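Aminoacyl-tRNA synthetase (Cryptosporidium parvum, PDB 5F9Z) probably attaches proline to its cognate tRNA in an ATP-dependent reaction, and binds the inhibitor halofuginone together with an ATP analogue. Local coordinates at residues Leu51-Ile62 with Leu275-Met283. Numbering follows the deposited sequence.
Sequences LRPWSYFIWETI and LTTRAIGVM. With ANP (phosphoaminophosphonic acid-adenylate ester), chain D.
W59 lays its indole across the junction where strand 265-276 gives way to helix 278-287. The methyl CG2 of T277 stands over one face, 3.8 Å from the centroid of the six-membered ring of W59, a CH-pi contact. At the ring edge, W59 CH2 approaches L275 O in plane at 3.6 Å, while L275 CD2 touches W59 CZ3. With CG anti to the backbone N (chi1 179°), the indole extends from its helix to this turn. I280 is the knob of the interface, lodged among S55, I58, W59 and I62; its CD1 meets W59 CB at 3.7 Å. I58 CD1 and M283 CE meet tip to tip at 3.7 Å. The axes of segments 53-62 and 278-283 cross at 114°, and no hydrogen bond links the two segments. Beyond W59, T276 OG1 donates to N3 of ANP (2.8 Å) and accepts from R278 N, a capping bond. The R278 guanidinium, tethered by I164 O and Q239 O, lies against the ribose C2', consistent with the motif 3 arginine of class II synthetases. The contact packs helix 53-71 against this strand-to-helix junction, with Y199 of helix 181-202 touching L275 and A279, and F169 of strand 168-178 touching T276 and T277.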
loop_
_atom_site.group_PDB
_atom_site.type_symbol
_atom_site.label_atom_id
_atom_site.label_comp_id
_atom_site.label_asym_id
_atom_site.label_seq_id
_atom_site.Cartn_x
_atom_site.Cartn_y
_atom_site.Cartn_z
ATOM N N LEU A 51 6.551 -0.452 14.429
ATOM C CA LEU A 51 7.068 -0.936 13.150
ATOM C C LEU A 51 8.453 -1.518 13.396
ATOM O O LEU A 51 9.458 -0.805 13.407
ATOM C CB LEU A 51 7.099 0.183 12.117
ATOM C CG LEU A 51 5.757 0.809 11.732
ATOM C CD1 LEU A 51 5.957 1.908 10.702
ATOM C CD2 LEU A 51 4.800 -0.246 11.210
ATOM N N ARG A 52 8.506 -2.832 13.604
ATOM C CA ARG A 52 9.774 -3.515 13.785
ATOM C C ARG A 52 10.560 -3.514 12.473
ATOM O O ARG A 52 9.990 -3.299 11.401
ATOM C CB ARG A 52 9.536 -4.939 14.281
ATOM C CG ARG A 52 8.837 -5.001 15.631
ATOM C CD ARG A 52 8.765 -6.421 16.169
ATOM N NE ARG A 52 10.074 -6.926 16.570
ATOM C CZ ARG A 52 10.270 -8.094 17.174
ATOM N NH1 ARG A 52 9.238 -8.880 17.449
ATOM N NH2 ARG A 52 11.496 -8.477 17.503
ATOM N N PRO A 53 11.880 -3.733 12.536
ATOM C CA PRO A 53 12.704 -3.631 11.317
ATOM C C PRO A 53 12.223 -4.473 10.147
ATOM O O PRO A 53 12.420 -4.071 8.993
ATOM C CB PRO A 53 14.085 -4.089 11.803
ATOM C CG PRO A 53 14.112 -3.707 13.236
ATOM C CD PRO A 53 12.710 -3.915 13.741
ATOM N N TRP A 54 11.597 -5.626 10.398
ATOM C CA TRP A 54 11.178 -6.482 9.294
ATOM C C TRP A 54 10.078 -5.832 8.462
ATOM O O TRP A 54 10.007 -6.058 7.249
ATOM C CB TRP A 54 10.716 -7.840 9.821
ATOM C CG TRP A 54 10.779 -8.922 8.790
ATOM C CD1 TRP A 54 9.735 -9.451 8.089
ATOM C CD2 TRP A 54 11.955 -9.602 8.334
ATOM N NE1 TRP A 54 10.187 -10.423 7.229
ATOM C CE2 TRP A 54 11.547 -10.534 7.359
ATOM C CE3 TRP A 54 13.313 -9.514 8.656
ATOM C CZ2 TRP A 54 12.448 -11.373 6.705
ATOM C CZ3 TRP A 54 14.205 -10.348 8.006
ATOM C CH2 TRP A 54 13.768 -11.264 7.041
ATOM N N SER A 55 9.218 -5.029 9.087
ATOM C CA SER A 55 8.209 -4.283 8.345
ATOM C C SER A 55 8.695 -2.892 7.958
ATOM O O SER A 55 8.353 -2.398 6.878
ATOM C CB SER A 55 6.919 -4.169 9.164
ATOM O OG SER A 55 7.122 -3.396 10.335
ATOM N N TYR A 56 9.493 -2.252 8.817
ATOM C CA TYR A 56 9.960 -0.904 8.515
ATOM C C TYR A 56 10.921 -0.890 7.333
ATOM O O TYR A 56 11.044 0.133 6.651
ATOM C CB TYR A 56 10.620 -0.280 9.744
ATOM C CG TYR A 56 10.927 1.188 9.568
ATOM C CD1 TYR A 56 9.906 2.131 9.552
ATOM C CD2 TYR A 56 12.233 1.632 9.408
ATOM C CE1 TYR A 56 10.176 3.475 9.385
ATOM C CE2 TYR A 56 12.513 2.976 9.244
ATOM C CZ TYR A 56 11.480 3.892 9.232
ATOM O OH TYR A 56 11.751 5.230 9.067
ATOM N N PHE A 57 11.612 -2.005 7.082
ATOM C CA PHE A 57 12.421 -2.113 5.871
ATOM C C PHE A 57 11.561 -1.945 4.626
ATOM O O PHE A 57 11.974 -1.293 3.660
ATOM C CB PHE A 57 13.148 -3.460 5.839
ATOM C CG PHE A 57 13.911 -3.712 4.563
ATOM C CD1 PHE A 57 13.285 -4.278 3.459
ATOM C CD2 PHE A 57 15.255 -3.395 4.470
ATOM C CE1 PHE A 57 13.982 -4.508 2.289
ATOM C CE2 PHE A 57 15.959 -3.627 3.303
ATOM C CZ PHE A 57 15.321 -4.185 2.211
ATOM N N ILE A 58 10.363 -2.535 4.629
ATOM C CA ILE A 58 9.494 -2.458 3.460
ATOM C C ILE A 58 9.046 -1.022 3.222
ATOM O O ILE A 58 8.937 -0.575 2.075
ATOM C CB ILE A 58 8.301 -3.415 3.623
ATOM C CG1 ILE A 58 8.803 -4.854 3.762
ATOM C CG2 ILE A 58 7.343 -3.291 2.445
ATOM C CD1 ILE A 58 7.709 -5.891 3.730
ATOM N N TRP A 59 8.794 -0.271 4.296
ATOM C CA TRP A 59 8.448 1.136 4.129
ATOM C C TRP A 59 9.644 1.943 3.645
ATOM O O TRP A 59 9.493 2.849 2.816
ATOM C CB TRP A 59 7.907 1.713 5.436
ATOM C CG TRP A 59 7.553 3.161 5.317
ATOM C CD1 TRP A 59 8.191 4.214 5.906
ATOM C CD2 TRP A 59 6.489 3.720 4.538
ATOM N NE1 TRP A 59 7.582 5.394 5.551
ATOM C CE2 TRP A 59 6.534 5.118 4.711
ATOM C CE3 TRP A 59 5.498 3.173 3.716
ATOM C CZ2 TRP A 59 5.627 5.976 4.093
ATOM C CZ3 TRP A 59 4.600 4.026 3.103
ATOM C CH2 TRP A 59 4.669 5.412 3.295
ATOM N N GLU A 60 10.841 1.631 4.152
ATOM C CA GLU A 60 12.044 2.296 3.663
ATOM C C GLU A 60 12.269 2.008 2.186
ATOM O O GLU A 60 12.752 2.871 1.445
ATOM C CB GLU A 60 13.259 1.861 4.484
ATOM C CG GLU A 60 13.285 2.419 5.891
ATOM C CD GLU A 60 14.536 2.026 6.651
ATOM O OE1 GLU A 60 14.936 0.844 6.574
ATOM O OE2 GLU A 60 15.127 2.903 7.315
ATOM N N THR A 61 11.926 0.797 1.741
ATOM C CA THR A 61 12.026 0.474 0.322
ATOM C C THR A 61 10.970 1.225 -0.480
ATOM O O THR A 61 11.267 1.790 -1.540
ATOM C CB THR A 61 11.890 -1.035 0.115
ATOM O OG1 THR A 61 12.859 -1.715 0.921
ATOM C CG2 THR A 61 12.111 -1.396 -1.346
ATOM N N ILE A 62 9.730 1.240 0.013
ATOM C CA ILE A 62 8.681 2.033 -0.623
ATOM C C ILE A 62 9.081 3.501 -0.665
ATOM O O ILE A 62 8.904 4.182 -1.682
ATOM C CB ILE A 62 7.340 1.836 0.109
ATOM C CG1 ILE A 62 6.824 0.409 -0.082
ATOM C CG2 ILE A 62 6.310 2.848 -0.374
ATOM C CD1 ILE A 62 5.574 0.103 0.716
ATOM N N LEU A 275 0.451 8.693 0.118
ATOM C CA LEU A 275 0.555 7.247 0.255
ATOM C C LEU A 275 1.093 6.947 1.645
ATOM O O LEU A 275 2.020 7.614 2.111
ATOM C CB LEU A 275 1.467 6.636 -0.821
ATOM C CG LEU A 275 1.643 5.112 -0.843
ATOM C CD1 LEU A 275 1.760 4.614 -2.273
ATOM C CD2 LEU A 275 2.865 4.683 -0.042
ATOM N N THR A 276 0.517 5.947 2.301
ATOM C CA THR A 276 0.808 5.656 3.699
ATOM C C THR A 276 1.341 4.235 3.849
ATOM O O THR A 276 1.436 3.472 2.883
ATOM C CB THR A 276 -0.443 5.829 4.564
ATOM O OG1 THR A 276 -1.377 4.794 4.243
ATOM C CG2 THR A 276 -1.088 7.172 4.301
ATOM N N THR A 277 1.674 3.883 5.095
ATOM C CA THR A 277 2.072 2.528 5.458
ATOM C C THR A 277 0.956 1.509 5.261
ATOM O O THR A 277 1.199 0.314 5.463
ATOM C CB THR A 277 2.550 2.493 6.912
ATOM O OG1 THR A 277 1.680 3.296 7.719
ATOM C CG2 THR A 277 3.968 3.025 7.015
ATOM N N ARG A 278 -0.251 1.948 4.892
ATOM C CA ARG A 278 -1.314 1.018 4.519
ATOM C C ARG A 278 -0.882 0.094 3.387
ATOM O O ARG A 278 -1.319 -1.063 3.328
ATOM C CB ARG A 278 -2.567 1.804 4.123
ATOM C CG ARG A 278 -3.621 1.002 3.383
ATOM C CD ARG A 278 -4.792 1.879 2.979
ATOM N NE ARG A 278 -5.569 2.326 4.131
ATOM C CZ ARG A 278 -6.759 2.912 4.046
ATOM N NH1 ARG A 278 -7.313 3.120 2.859
ATOM N NH2 ARG A 278 -7.398 3.287 5.147
ATOM N N ALA A 279 -0.020 0.581 2.490
ATOM C CA ALA A 279 0.449 -0.236 1.374
ATOM C C ALA A 279 1.074 -1.536 1.861
ATOM O O ALA A 279 0.936 -2.580 1.212
ATOM C CB ALA A 279 1.452 0.554 0.534
ATOM N N ILE A 280 1.762 -1.493 3.002
ATOM C CA ILE A 280 2.371 -2.703 3.548
ATOM C C ILE A 280 1.293 -3.704 3.942
ATOM O O ILE A 280 1.386 -4.897 3.631
ATOM C CB ILE A 280 3.283 -2.352 4.736
ATOM C CG1 ILE A 280 4.333 -1.322 4.312
ATOM C CG2 ILE A 280 3.950 -3.607 5.283
ATOM C CD1 ILE A 280 5.268 -0.906 5.427
ATOM N N GLY A 281 0.248 -3.230 4.623
ATOM C CA GLY A 281 -0.816 -4.126 5.045
ATOM C C GLY A 281 -1.558 -4.751 3.879
ATOM O O GLY A 281 -1.862 -5.947 3.895
ATOM N N VAL A 282 -1.859 -3.951 2.853
ATOM C CA VAL A 282 -2.524 -4.483 1.666
ATOM C C VAL A 282 -1.650 -5.534 0.997
ATOM O O VAL A 282 -2.142 -6.567 0.525
ATOM C CB VAL A 282 -2.881 -3.341 0.696
ATOM C CG1 VAL A 282 -3.622 -3.885 -0.518
ATOM C CG2 VAL A 282 -3.709 -2.280 1.402
ATOM N N MET A 283 -0.337 -5.294 0.954
ATOM C CA MET A 283 0.578 -6.264 0.364
ATOM C C MET A 283 0.633 -7.546 1.188
ATOM O O MET A 283 0.698 -8.646 0.627
ATOM C CB MET A 283 1.969 -5.641 0.221
ATOM C CG MET A 283 3.041 -6.574 -0.320
ATOM S SD MET A 283 3.902 -7.479 0.981
ATOM C CE MET A 283 4.488 -6.128 1.997
HETATM P PG ANP D . -10.623 7.473 4.844
HETATM O O1G ANP D . -12.066 7.865 4.840
HETATM O O2G ANP D . -10.514 5.903 4.744
HETATM O O3G ANP D . -9.945 7.950 6.190
HETATM P PB ANP D . -8.977 9.550 3.899
HETATM O O1B ANP D . -9.561 10.776 3.139
HETATM O O2B ANP D . -9.034 9.807 5.370
HETATM N N3B ANP D . -9.850 8.170 3.506
HETATM P PA ANP D . -6.552 10.512 3.034
HETATM O O1A ANP D . -6.588 11.609 4.025
HETATM O O2A ANP D . -6.972 10.927 1.622
HETATM O O3A ANP D . -7.498 9.312 3.467
HETATM O "O5'" ANP D . -5.089 9.902 3.044
HETATM C "C5'" ANP D . -4.453 9.436 1.833
HETATM C "C4'" ANP D . -4.417 7.928 1.845
HETATM O "O4'" ANP D . -3.885 7.478 3.104
HETATM C "C3'" ANP D . -5.771 7.242 1.722
HETATM O "O3'" ANP D . -6.123 7.071 0.355
HETATM C "C2'" ANP D . -5.531 5.897 2.416
HETATM O "O2'" ANP D . -5.031 4.922 1.509
HETATM C "C1'" ANP D . -4.470 6.241 3.471
HETATM N N9 ANP D . -4.987 6.370 4.830
HETATM C C8 ANP D . -6.040 7.144 5.246
HETATM N N7 ANP D . -6.279 7.074 6.533
HETATM C C5 ANP D . -5.310 6.198 6.999
HETATM C C6 ANP D . -5.020 5.703 8.286
HETATM N N6 ANP D . -5.705 6.034 9.382
HETATM N N1 ANP D . -3.983 4.842 8.408
HETATM C C2 ANP D . -3.294 4.506 7.314
HETATM N N3 ANP D . -3.476 4.908 6.053
HETATM C C4 ANP D . -4.505 5.759 5.963
#